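Local coordinates for protein scribble homolog (Homo sapiens, PDB 6EEY), which is a cell-polarity scaffold protein whose fourth PDZ domain probably binds C-terminal peptides of partner proteins such as the alpha1D-adrenergic receptor, at residues A[72-75]-A[76-80]; A[48-51]-A[52-55]. The protein carries 1 engineered substitution. One frame throughout, in Å; residues are numbered along the deposited sequence.

Contact 1: residues A[72-75]-A[76-80]; sequences LGLT and HGEAV
Thr-75 and Glu-78 face each other across the first turn of helix 76-83 in a capping box. Thr-75 N donates to Glu-78 OE1 at 3.0 Å, and in return Glu-78 N donates to Thr-75 OG1 at 3.2 Å, so each residue's side chain receives the other's amide hydrogen. A third bond closes the box, from Thr-75 OG1 to Glu-78 OE1 at 2.8 Å. That carboxylate oxygen is thus gripped twice by one residue: the hydroxyl meets its anti lone pair, while the amide also comes from the anti side but lies 30° out of the carboxylate plane. With chi1 at 63°, OG1 sits between the backbone N and the carbonyl carbon of Thr-75, within reach of both donor and acceptor on Glu-78. The first regular helical bond starts at the same residue, Ala-79 N to Thr-75 O. This helix borders the peptide-binding groove in the PDZ fold, and the side chains of His-76 and Ala-79 touch Ile-21 of strand 19-23. The side chains of Leu-74 and Glu-78 cross at about a right angle, with Leu-74 CD2 4.2 Å from Glu-78 OE2.

Contact 2: residues A[48-51]-A[52-55]; sequences TGAA and GRDG
Three successive backbone bonds build the short helix 50-54: Arg-53 N to Gly-49 O (2.9 Å), Asp-54 N to Ala-50 O (3.0 Å) and Gly-55 N to Ala-51 O (3.1 Å). Gly-49 is the N-cap, and Arg-53 folds back over this end of the helix. The arginine chain runs past Gly-49 O, which Arg-53 CG approaches to 3.2 Å, and then bends at chi3 (-56°), laying the guanidinium over the start of the turn. One face rests on the backbone, with Ala-50 CA 3.5 Å above the plane and displaced toward the rim. At the edge, Arg-53 NH2 donates to Thr-48 O at 2.9 Å. The acceptor lies close to the guanidinium plane, but the N-H...O angle of 139° makes this a bent bond. Arg-53 NH1 passes 3.7 Å from Ala-50 CB and forms a salt bridge with Glu-15, so the two terminal nitrogens are held by different partners, NH2 by a carbonyl and NH1 by a carboxylate, which should limit the group's rotation.

At the far end, Asp-54 holds CG anti to its backbone N (chi1 170°), which brings the carboxylate within bonding range of a bridging water. This water donates to Asp-54 OD1 and to Ala-51 O, its oxygen lying 2.8 Å from Ala-51 O. Ala-51 O therefore accepts from the water as well as from Gly-55 N. The other carboxylate oxygen, OD2, forms a salt bridge with Arg-56. Gly-55 leaves the helix with positive phi, a conformation readily adopted by glycine. The methyl groups of Ala-50 and Ala-51 pack against the loop residues Lys-11, Glu-15, Leu-17 and Leu-57. Such a compact helix between strands 40-45 and 62-66 is the short first helix of the PDZ fold.

Both contacts belong to the same small PDZ domain, and each builds one of its two canonical helices. Contact 2 comes first along the chain, on helix 50-54 between strands 40-45 and 62-66; contact 1 follows strand 69-70 and opens helix 76-83. Their centres lie about 22 Å apart, on opposite sides of the centre of the chain, and their nearest atoms remain about 12 Å from each other. Between them the chain passes through strands 62-66 and 69-70 of the antiparallel sheet. In the PDZ fold the helix of contact 1 forms one wall of the peptide groove opposite strand 19-23, whereas the helix of contact 2 touches, through Ala-51, the loop holding Leu-17, which in PDZ domains usually receives the peptide's C-terminal carboxylate.

Contact 1: residues A[72-75]-A[76-80]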
ATOM      1  N   LEU A  72      -3.009  -2.147   9.209  1.00  5.47           N
ATOM      2  CA  LEU A  72      -2.871  -3.326  10.051  1.00  7.24           C
ATOM      3  C   LEU A  72      -4.232  -3.967  10.286  1.00  7.19           C
ATOM      4  O   LEU A  72      -5.184  -3.310  10.704  1.00  7.58           O
ATOM      5  CB  LEU A  72      -2.218  -2.949  11.376  1.00  7.48           C
ATOM      6  CG  LEU A  72      -1.977  -4.125  12.328  1.00  9.91           C
ATOM      7  CD1 LEU A  72      -0.999  -5.117  11.751  1.00 12.22           C
ATOM      8  CD2 LEU A  72      -1.489  -3.619  13.675  1.00 12.68           C
ATOM      9  N   GLY A  73      -4.308  -5.270  10.002  1.00  7.10           N
ATOM     10  CA  GLY A  73      -5.521  -6.027  10.167  1.00  8.18           C
ATOM     11  C   GLY A  73      -6.574  -5.822   9.104  1.00  7.97           C
ATOM     12  O   GLY A  73      -7.599  -6.520   9.133  1.00  8.06           O
ATOM     13  N   LEU A  74      -6.391  -4.888   8.173  1.00  7.01           N
ATOM     14  CA  LEU A  74      -7.387  -4.725   7.132  1.00  6.74           C
ATOM     15  C   LEU A  74      -7.339  -5.907   6.181  1.00  5.69           C
ATOM     16  O   LEU A  74      -6.287  -6.503   5.959  1.00  7.61           O
ATOM     17  CB  LEU A  74      -7.150  -3.455   6.322  1.00  6.64           C
ATOM     18  CG  LEU A  74      -7.345  -2.149   7.086  1.00  7.47           C
ATOM     19  CD1 LEU A  74      -7.260  -0.948   6.156  1.00  9.78           C
ATOM     20  CD2 LEU A  74      -8.674  -2.122   7.828  1.00 11.04           C
ATOM     21  N   THR A  75      -8.483  -6.245   5.612  1.00  5.95           N
ATOM     22  CA  THR A  75      -8.464  -7.229   4.550  1.00  6.70           C
ATOM     23  C   THR A  75      -7.779  -6.637   3.323  1.00  5.44           C
ATOM     24  O   THR A  75      -7.682  -5.415   3.145  1.00  5.84           O
ATOM     25  CB  THR A  75      -9.869  -7.672   4.150  1.00  6.94           C
ATOM     26  OG1 THR A  75     -10.585  -6.553   3.626  1.00  7.33           O
ATOM     27  CG2 THR A  75     -10.616  -8.270   5.315  1.00  9.80           C
ATOM     28  N   HIS A  76      -7.336  -7.528   2.455  1.00  6.14           N
ATOM     29  CA  HIS A  76      -6.738  -7.113   1.203  1.00  6.66           C
ATOM     30  C   HIS A  76      -7.660  -6.172   0.449  1.00  6.16           C
ATOM     31  O   HIS A  76      -7.224  -5.139  -0.070  1.00  6.41           O
ATOM     32  CB  HIS A  76      -6.455  -8.360   0.381  1.00  6.56           C
ATOM     33  CG  HIS A  76      -5.867  -8.069  -0.945  1.00  7.12           C
ATOM     34  ND1 HIS A  76      -4.528  -7.814  -1.117  1.00  8.63           N
ATOM     35  CD2 HIS A  76      -6.442  -7.924  -2.156  1.00  7.20           C
ATOM     36  CE1 HIS A  76      -4.295  -7.564  -2.393  1.00  9.55           C
ATOM     37  NE2 HIS A  76      -5.441  -7.611  -3.042  1.00  7.27           N
ATOM     38  N   GLY A  77      -8.944  -6.511   0.378  1.00  6.35           N
ATOM     39  CA  GLY A  77      -9.873  -5.702  -0.383  1.00  6.85           C
ATOM     40  C   GLY A  77     -10.054  -4.321   0.202  1.00  7.36           C
ATOM     41  O   GLY A  77     -10.243  -3.350  -0.529  1.00  6.63           O
ATOM     42  N   GLU A  78     -10.020  -4.212   1.528  1.00  5.55           N
ATOM     43  CA  GLU A  78     -10.145  -2.906   2.152  1.00  5.87           C
ATOM     44  C   GLU A  78      -8.904  -2.058   1.905  1.00  5.47           C
ATOM     45  O   GLU A  78      -8.992  -0.833   1.727  1.00  5.74           O
ATOM     46  CB  GLU A  78     -10.346  -3.061   3.645  1.00  6.13           C
ATOM     47  CG  GLU A  78     -11.710  -3.546   4.039  1.00  7.23           C
ATOM     48  CD  GLU A  78     -11.763  -3.944   5.498  1.00  8.95           C
ATOM     49  OE1 GLU A  78     -11.146  -4.974   5.857  1.00  8.82           O
ATOM     50  OE2 GLU A  78     -12.379  -3.200   6.289  1.00  9.31           O
ATOM     51  N   ALA A  79      -7.737  -2.683   1.902  1.00  5.13           N
ATOM     52  CA  ALA A  79      -6.519  -1.945   1.588  1.00  5.28           C
ATOM     53  C   ALA A  79      -6.527  -1.487   0.144  1.00  5.29           C
ATOM     54  O   ALA A  79      -6.175  -0.346  -0.157  1.00  5.36           O
ATOM     55  CB  ALA A  79      -5.306  -2.818   1.879  1.00  5.71           C
ATOM     56  N   VAL A  80      -6.955  -2.349  -0.766  1.00  4.99           N
ATOM     57  CA  VAL A  80      -7.083  -1.943  -2.161  1.00  6.54           C
ATOM     58  C   VAL A  80      -8.059  -0.787  -2.299  1.00  7.16           C
ATOM     59  O   VAL A  80      -7.827   0.150  -3.073  1.00  7.84           O
ATOM     60  CB  VAL A  80      -7.483  -3.149  -3.020  1.00  7.55           C
ATOM     61  CG1 VAL A  80      -7.884  -2.693  -4.408  1.00 10.16           C
ATOM     62  CG2 VAL A  80      -6.326  -4.116  -3.108  1.00  9.08           C
TER

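Contact 2: residues A[48-51]-A[52-55]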
ATOM      1  N   THR A  48       2.094   2.769 -16.042  1.00  4.78           N
ATOM      2  CA  THR A  48       1.267   3.896 -16.447  1.00  5.48           C
ATOM      3  C   THR A  48       0.338   4.390 -15.349  1.00  5.27           C
ATOM      4  O   THR A  48      -0.373   5.382 -15.564  1.00  6.56           O
ATOM      5  CB  THR A  48       0.429   3.597 -17.702  1.00  5.59           C
ATOM      6  OG1 THR A  48      -0.531   2.583 -17.423  1.00  7.75           O
ATOM      7  CG2 THR A  48       1.281   3.206 -18.883  1.00  6.45           C
ATOM      8  N   GLY A  49       0.311   3.732 -14.200  1.00  4.07           N
ATOM      9  CA  GLY A  49      -0.465   4.214 -13.081  1.00  4.87           C
ATOM     10  C   GLY A  49       0.238   5.321 -12.318  1.00  3.79           C
ATOM     11  O   GLY A  49       1.370   5.701 -12.592  1.00  3.63           O
ATOM     12  N   ALA A  50      -0.448   5.843 -11.311  1.00  3.42           N
ATOM     13  CA  ALA A  50       0.033   7.049 -10.645  1.00  3.44           C
ATOM     14  C   ALA A  50       1.365   6.822  -9.949  1.00  2.98           C
ATOM     15  O   ALA A  50       2.262   7.669 -10.020  1.00  2.81           O
ATOM     16  CB  ALA A  50      -1.030   7.563  -9.675  1.00  3.70           C
ATOM     17  N   ALA A  51       1.519   5.690  -9.272  1.00  2.81           N
ATOM     18  CA  ALA A  51       2.781   5.408  -8.604  1.00  3.80           C
ATOM     19  C   ALA A  51       3.912   5.265  -9.605  1.00  2.76           C
ATOM     20  O   ALA A  51       5.031   5.719  -9.355  1.00  3.77           O
ATOM     21  CB  ALA A  51       2.640   4.132  -7.778  1.00  3.53           C
ATOM     22  N   GLY A  52       3.632   4.631 -10.735  1.00  3.68           N
ATOM     23  CA  GLY A  52       4.642   4.489 -11.766  1.00  4.37           C
ATOM     24  C   GLY A  52       5.060   5.823 -12.338  1.00  3.78           C
ATOM     25  O   GLY A  52       6.252   6.084 -12.521  1.00  5.74           O
ATOM     26  N   ARG A  53       4.090   6.695 -12.609  1.00  3.98           N
ATOM     27  CA  ARG A  53       4.390   8.005 -13.170  1.00  4.36           C
ATOM     28  C   ARG A  53       5.214   8.840 -12.209  1.00  3.51           C
ATOM     29  O   ARG A  53       6.110   9.584 -12.624  1.00  4.73           O
ATOM     30  CB  ARG A  53       3.092   8.744 -13.503  1.00  4.80           C
ATOM     31  CG  ARG A  53       2.252   8.054 -14.543  1.00  4.82           C
ATOM     32  CD  ARG A  53       1.155   8.940 -15.039  1.00  6.08           C
ATOM     33  NE  ARG A  53       0.268   9.453 -14.012  1.00  6.82           N
ATOM     34  CZ  ARG A  53      -0.878   8.898 -13.635  1.00  4.03           C
ATOM     35  NH1 ARG A  53      -1.594   9.498 -12.719  1.00  6.31           N
ATOM     36  NH2 ARG A  53      -1.289   7.756 -14.156  1.00  4.27           N
ATOM     37  N   ASP A  54       4.913   8.751 -10.914  1.00  3.56           N
ATOM     38  CA  ASP A  54       5.648   9.498  -9.900  1.00  3.76           C
ATOM     39  C   ASP A  54       7.084   9.004  -9.796  1.00  3.99           C
ATOM     40  O   ASP A  54       8.006   9.798  -9.573  1.00  4.54           O
ATOM     41  CB  ASP A  54       4.867   9.370  -8.592  1.00  3.64           C
ATOM     42  CG  ASP A  54       5.618   9.883  -7.388  1.00  4.40           C
ATOM     43  OD1 ASP A  54       6.431   9.124  -6.831  1.00  4.18           O
ATOM     44  OD2 ASP A  54       5.382  11.041  -6.987  1.00  5.40           O
ATOM     45  N   GLY A  55       7.303   7.708  -9.936  1.00  3.65           N
ATOM     46  CA  GLY A  55       8.634   7.168 -10.047  1.00  4.54           C
ATOM     47  C   GLY A  55       9.294   6.747  -8.757  1.00  4.00           C
ATOM     48  O   GLY A  55      10.340   6.098  -8.809  1.00  5.39           O
TER
HETATM   49  O   HOH W   1       5.676   6.487  -6.750  1.00  4.12           O